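PDB 1ZJR: tRNA (Guanosine-2'-O-)-methyltransferase from Aquifex aeolicus, which catalyses the S-adenosyl-L-methionine-dependent 2'-O-methylation of guanosine 18 in a subset of tRNA species. Local coordinates for residues A[29-34]-A[126-131]; A[99-104]-A[140-145]. One frame throughout, in Å; residues are numbered along the deposited sequence.

Interaction 1 (A[29-34]-A[126-131])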
# COMPACT_ATOMS: atom_id res chain seq x y z
N PHE A 29 -0.04 -3.64 -2.80
CA PHE A 29 0.88 -4.54 -3.48
C PHE A 29 1.39 -3.81 -4.72
O PHE A 29 0.59 -3.44 -5.58
CB PHE A 29 0.16 -5.82 -3.91
CG PHE A 29 1.08 -6.92 -4.38
CD1 PHE A 29 1.33 -8.02 -3.56
CD2 PHE A 29 1.73 -6.83 -5.61
CE1 PHE A 29 2.21 -9.03 -3.97
CE2 PHE A 29 2.61 -7.84 -6.02
CZ PHE A 29 2.85 -8.94 -5.20
N ALA A 30 2.70 -3.58 -4.79
CA ALA A 30 3.32 -2.90 -5.91
C ALA A 30 3.82 -3.96 -6.89
O ALA A 30 4.75 -4.70 -6.60
CB ALA A 30 4.48 -2.03 -5.43
N ASP A 31 3.18 -4.02 -8.05
CA ASP A 31 3.52 -5.01 -9.04
C ASP A 31 4.48 -4.49 -10.09
O ASP A 31 4.08 -3.81 -11.03
CB ASP A 31 2.26 -5.54 -9.72
CG ASP A 31 2.56 -6.47 -10.87
OD1 ASP A 31 3.57 -7.20 -10.78
OD2 ASP A 31 1.80 -6.49 -11.86
N ASN A 32 5.76 -4.80 -9.90
CA ASN A 32 6.82 -4.41 -10.81
C ASN A 32 6.90 -2.91 -11.10
O ASN A 32 6.88 -2.49 -12.26
CB ASN A 32 6.66 -5.19 -12.13
CG ASN A 32 7.90 -5.14 -12.99
OD1 ASN A 32 9.00 -4.87 -12.50
ND2 ASN A 32 7.74 -5.42 -14.28
N VAL A 33 7.00 -2.11 -10.04
CA VAL A 33 7.12 -0.66 -10.22
C VAL A 33 8.53 -0.39 -10.73
O VAL A 33 9.52 -0.73 -10.08
CB VAL A 33 6.88 0.10 -8.89
CG1 VAL A 33 7.38 1.53 -9.01
CG2 VAL A 33 5.39 0.09 -8.58
N LYS A 34 8.60 0.25 -11.89
CA LYS A 34 9.86 0.56 -12.57
C LYS A 34 10.98 1.22 -11.76
O LYS A 34 11.89 0.53 -11.29
CB LYS A 34 9.57 1.42 -13.80
CG LYS A 34 10.02 0.80 -15.12
CD LYS A 34 11.53 0.62 -15.15
CE LYS A 34 12.00 0.06 -16.49
NZ LYS A 34 13.48 -0.13 -16.51
N GLY A 126 0.75 -1.10 -10.45
CA GLY A 126 1.96 -1.56 -11.10
C GLY A 126 2.30 -0.86 -12.39
O GLY A 126 1.56 0.01 -12.85
N ASN A 127 3.43 -1.24 -12.98
CA ASN A 127 3.90 -0.67 -14.23
C ASN A 127 3.93 -1.66 -15.39
O ASN A 127 4.77 -1.53 -16.28
CB ASN A 127 5.29 -0.07 -14.08
CG ASN A 127 5.27 1.34 -13.54
OD1 ASN A 127 4.56 2.21 -14.06
ND2 ASN A 127 6.05 1.58 -12.51
N GLU A 128 3.05 -2.65 -15.37
CA GLU A 128 3.00 -3.59 -16.49
C GLU A 128 2.16 -2.87 -17.54
O GLU A 128 1.57 -1.83 -17.25
CB GLU A 128 2.36 -4.93 -16.09
CG GLU A 128 3.17 -5.76 -15.09
CD GLU A 128 4.55 -6.20 -15.61
OE1 GLU A 128 5.29 -6.86 -14.85
OE2 GLU A 128 4.90 -5.90 -16.77
N LEU A 129 2.11 -3.42 -18.75
CA LEU A 129 1.37 -2.79 -19.85
C LEU A 129 0.01 -2.20 -19.49
O LEU A 129 -0.28 -1.05 -19.82
CB LEU A 129 1.21 -3.80 -20.99
CG LEU A 129 0.70 -3.22 -22.31
CD1 LEU A 129 1.65 -2.13 -22.77
CD2 LEU A 129 0.59 -4.31 -23.35
N GLN A 130 -0.82 -2.98 -18.80
CA GLN A 130 -2.15 -2.49 -18.43
C GLN A 130 -2.30 -2.24 -16.92
O GLN A 130 -3.40 -2.23 -16.39
CB GLN A 130 -3.22 -3.49 -18.91
CG GLN A 130 -3.25 -3.64 -20.43
CD GLN A 130 -4.31 -4.61 -20.91
OE1 GLN A 130 -5.50 -4.32 -20.89
NE2 GLN A 130 -3.87 -5.79 -21.33
N GLY A 131 -1.17 -1.99 -16.26
CA GLY A 131 -1.20 -1.75 -14.82
C GLY A 131 -0.58 -2.95 -14.14
O GLY A 131 0.64 -3.00 -13.93
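The amide of Asn32 comes over one face of the Glu128 carboxylate: ND2 donates to OE1 at 2.9 Å from a point 56° out of the carboxylate plane, and the two flat groups are turned 46° against each other. The aliphatic part of Asn32 follows, its CB lying 3.5 Å from Glu128 OE1, while its OD1 on the other branch takes a weak hydrogen bond from His58. The Glu128 chain is bent at its second torsion (chi2 -62°), which turns the carboxylate toward Asn32. Its CG methylene, nearer the backbone, rests against Asp31 OD2 at 3.6 Å. That oxygen is gripped by the backbone N of Ser133, just beyond 126-131. The other, OD1, is buried without a modelled partner and stands 4.4 Å from Glu128 OE1, so two acidic groups are held close, an electrostatic cost that the Asn32 and Ser133 donors probably offset in part.

The backbones meet through one rather long hydrogen bond: Asn127 N donates to Asp31 O over 3.3 Å, almost straight in line with the carbonyl. Gly126 CA lies 3.1 Å from the same Asp31 O; a CB at position 126 would collide with it. Asn127 CB then packs on Asn32 O at 3.4 Å. Glu128 to Gly131 form a type I turn, with hydrogen bonds in both directions between the backbones of its end residues.

A bound glycerol is hydrogen-bonded to Gly126 O. The contact lies at the carboxyl ends of two neighbouring inner strands of the sheet, 26-31 and 121-126, where parallel strands of the knotted SpoU (SPOUT) domain give way to loops close to Thr103, a predicted cofactor-binding residue.

Interaction 2 (A[99-104]-A[140-145])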
# COMPACT_ATOMS: atom_id res chain seq x y z
N GLN A 99 -10.55 -8.48 -0.39
CA GLN A 99 -10.94 -8.30 -1.78
C GLN A 99 -9.69 -7.79 -2.49
O GLN A 99 -8.97 -6.93 -1.97
CB GLN A 99 -12.07 -7.27 -1.92
CG GLN A 99 -11.70 -5.84 -1.55
CD GLN A 99 -12.79 -4.83 -1.92
OE1 GLN A 99 -12.75 -3.68 -1.49
NE2 GLN A 99 -13.75 -5.26 -2.72
N ILE A 100 -9.42 -8.35 -3.66
CA ILE A 100 -8.25 -7.94 -4.44
C ILE A 100 -8.70 -6.93 -5.49
O ILE A 100 -9.47 -7.26 -6.40
CB ILE A 100 -7.61 -9.16 -5.14
CG1 ILE A 100 -7.39 -10.28 -4.12
CG2 ILE A 100 -6.28 -8.75 -5.78
CD1 ILE A 100 -6.53 -9.90 -2.93
N VAL A 101 -8.22 -5.70 -5.35
CA VAL A 101 -8.56 -4.60 -6.24
C VAL A 101 -7.33 -4.26 -7.09
O VAL A 101 -6.31 -3.82 -6.56
CB VAL A 101 -8.99 -3.36 -5.41
CG1 VAL A 101 -9.38 -2.20 -6.32
CG2 VAL A 101 -10.16 -3.75 -4.50
N ALA A 102 -7.44 -4.45 -8.40
CA ALA A 102 -6.30 -4.20 -9.27
C ALA A 102 -6.53 -3.17 -10.36
O ALA A 102 -7.58 -3.14 -11.00
CB ALA A 102 -5.84 -5.51 -9.89
N THR A 103 -5.53 -2.32 -10.59
CA THR A 103 -5.61 -1.32 -11.64
C THR A 103 -5.40 -2.08 -12.94
O THR A 103 -4.34 -2.67 -13.16
CB THR A 103 -4.50 -0.27 -11.50
OG1 THR A 103 -3.23 -0.93 -11.49
CG2 THR A 103 -4.68 0.53 -10.22
N TRP A 104 -6.41 -2.06 -13.81
CA TRP A 104 -6.34 -2.75 -15.09
C TRP A 104 -6.86 -1.80 -16.16
O TRP A 104 -8.02 -1.39 -16.13
CB TRP A 104 -7.20 -4.03 -15.01
CG TRP A 104 -7.19 -4.88 -16.25
CD1 TRP A 104 -8.23 -5.06 -17.12
CD2 TRP A 104 -6.10 -5.66 -16.76
NE1 TRP A 104 -7.85 -5.91 -18.14
CE2 TRP A 104 -6.55 -6.30 -17.94
CE3 TRP A 104 -4.79 -5.90 -16.33
CZ2 TRP A 104 -5.74 -7.14 -18.70
CZ3 TRP A 104 -3.97 -6.74 -17.09
CH2 TRP A 104 -4.45 -7.35 -18.26
N ALA A 140 -8.21 -11.05 -9.48
CA ALA A 140 -8.78 -9.86 -8.86
C ALA A 140 -10.30 -9.91 -8.69
O ALA A 140 -11.00 -10.51 -9.50
CB ALA A 140 -8.40 -8.62 -9.67
N ASP A 141 -10.78 -9.27 -7.63
CA ASP A 141 -12.21 -9.20 -7.35
C ASP A 141 -12.76 -7.96 -8.04
O ASP A 141 -13.92 -7.93 -8.47
CB ASP A 141 -12.45 -9.08 -5.84
CG ASP A 141 -12.09 -10.35 -5.10
OD1 ASP A 141 -12.79 -11.36 -5.28
OD2 ASP A 141 -11.09 -10.33 -4.33
N LYS A 142 -11.93 -6.94 -8.15
CA LYS A 142 -12.31 -5.69 -8.80
C LYS A 142 -11.19 -5.23 -9.73
O LYS A 142 -10.01 -5.31 -9.39
CB LYS A 142 -12.57 -4.59 -7.76
CG LYS A 142 -13.79 -4.82 -6.87
CD LYS A 142 -15.09 -4.65 -7.65
CE LYS A 142 -16.29 -4.79 -6.73
NZ LYS A 142 -16.31 -6.11 -6.06
N LYS A 143 -11.57 -4.77 -10.92
CA LYS A 143 -10.62 -4.26 -11.91
C LYS A 143 -10.98 -2.78 -12.04
O LYS A 143 -12.08 -2.45 -12.45
CB LYS A 143 -10.79 -4.97 -13.25
CG LYS A 143 -10.51 -6.47 -13.18
CD LYS A 143 -10.59 -7.12 -14.56
CE LYS A 143 -11.95 -6.92 -15.19
NZ LYS A 143 -12.01 -7.53 -16.55
N ILE A 144 -10.04 -1.90 -11.69
CA ILE A 144 -10.33 -0.47 -11.72
C ILE A 144 -9.49 0.42 -12.62
O ILE A 144 -8.36 0.09 -12.98
CB ILE A 144 -10.22 0.13 -10.30
CG1 ILE A 144 -8.80 -0.11 -9.75
CG2 ILE A 144 -11.27 -0.49 -9.38
CD1 ILE A 144 -8.49 0.62 -8.46
N VAL A 145 -10.06 1.56 -12.98
CA VAL A 145 -9.38 2.55 -13.79
C VAL A 145 -9.72 3.91 -13.21
O VAL A 145 -10.72 4.05 -12.50
CB VAL A 145 -9.84 2.55 -15.27
CG1 VAL A 145 -9.29 1.33 -15.99
CG2 VAL A 145 -11.35 2.59 -15.35
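Strands 99-103 and 142-145 run parallel, 4.7 Å apart at closest approach and twisted by 32°, joined by the regular bonds Lys142 N to Ile100 O, Ala102 N to Lys142 O, Ile144 N to Ala102 O and Trp104 N to Ile144 O. At the start of the pairing the pattern is completed by a side chain. Asp141 OD2 accepts from Ile100 N at 2.7 Å through its anti lone pair, in a nearly straight bond, while Asp141 N returns a 2.7 Å bond to Ile100 O. Lys142 N also donates to Ile100 O at 3.0 Å, so that this oxygen accepts from two backbone amides.

One face of the pair carries Val101, Thr103, Lys142 and Ile144. With its CG1 set between the backbone N and the carbonyl carbon (chi1 59°), Ile144 reaches across so that CD1 meets Val101 CG1 at 3.7 Å and Thr103 CG2 at 4.2 Å, crossing the valine at about a right angle. Cutting Ile144 back to an alanine is likely to leave Val101 CG1 and Thr103 CG2 without their cross-strand neighbour, a gap opening where CD1 now packs.

The other face carries Ala102, whose CB touches Ala140 CB at 4.0 Å, and Lys143, which runs side by side with Trp104, its CD approaching the indole CD1 at 4.0 Å. Alongside the indole, Lys143 NZ forms a salt bridge to Glu108, to which Trp104 NE1 also makes a weak hydrogen bond.

The hydrogen bonds are consistent with a set register, the carboxylate of Asp141 standing where a strand carbonyl would otherwise be expected. Ile144 packs on Val101 and Thr103, while Thr103 OG1 is hydrogen-bonded to a glycerol; Thr103 is a predicted S-adenosyl-L-methionine-binding residue.

Overall arrangement
Interactions 1 and 2 lie on one parallel sheet, their centres 13 Å apart, and strand 121-126 connects them: it pairs with 26-31 on one flank and with 99-103 on the other. They meet at Thr103, whose OG1 packs 4.0 Å from Gly131 CA and 4.1 Å from Gly126 N, and where Gln130 lies against Trp104. With Thr103, the predicted S-adenosyl-L-methionine-binding residues include Ile146, about 6 Å from Val145 between side chains, and Leu155, about 9 Å from Asn127 likewise. These positions suggest that both contacts border the cofactor pocket; the bound glycerol is merely compatible with this. Along the chain their segments alternate, the 126-131 loop coming between 99-104 and 140-145.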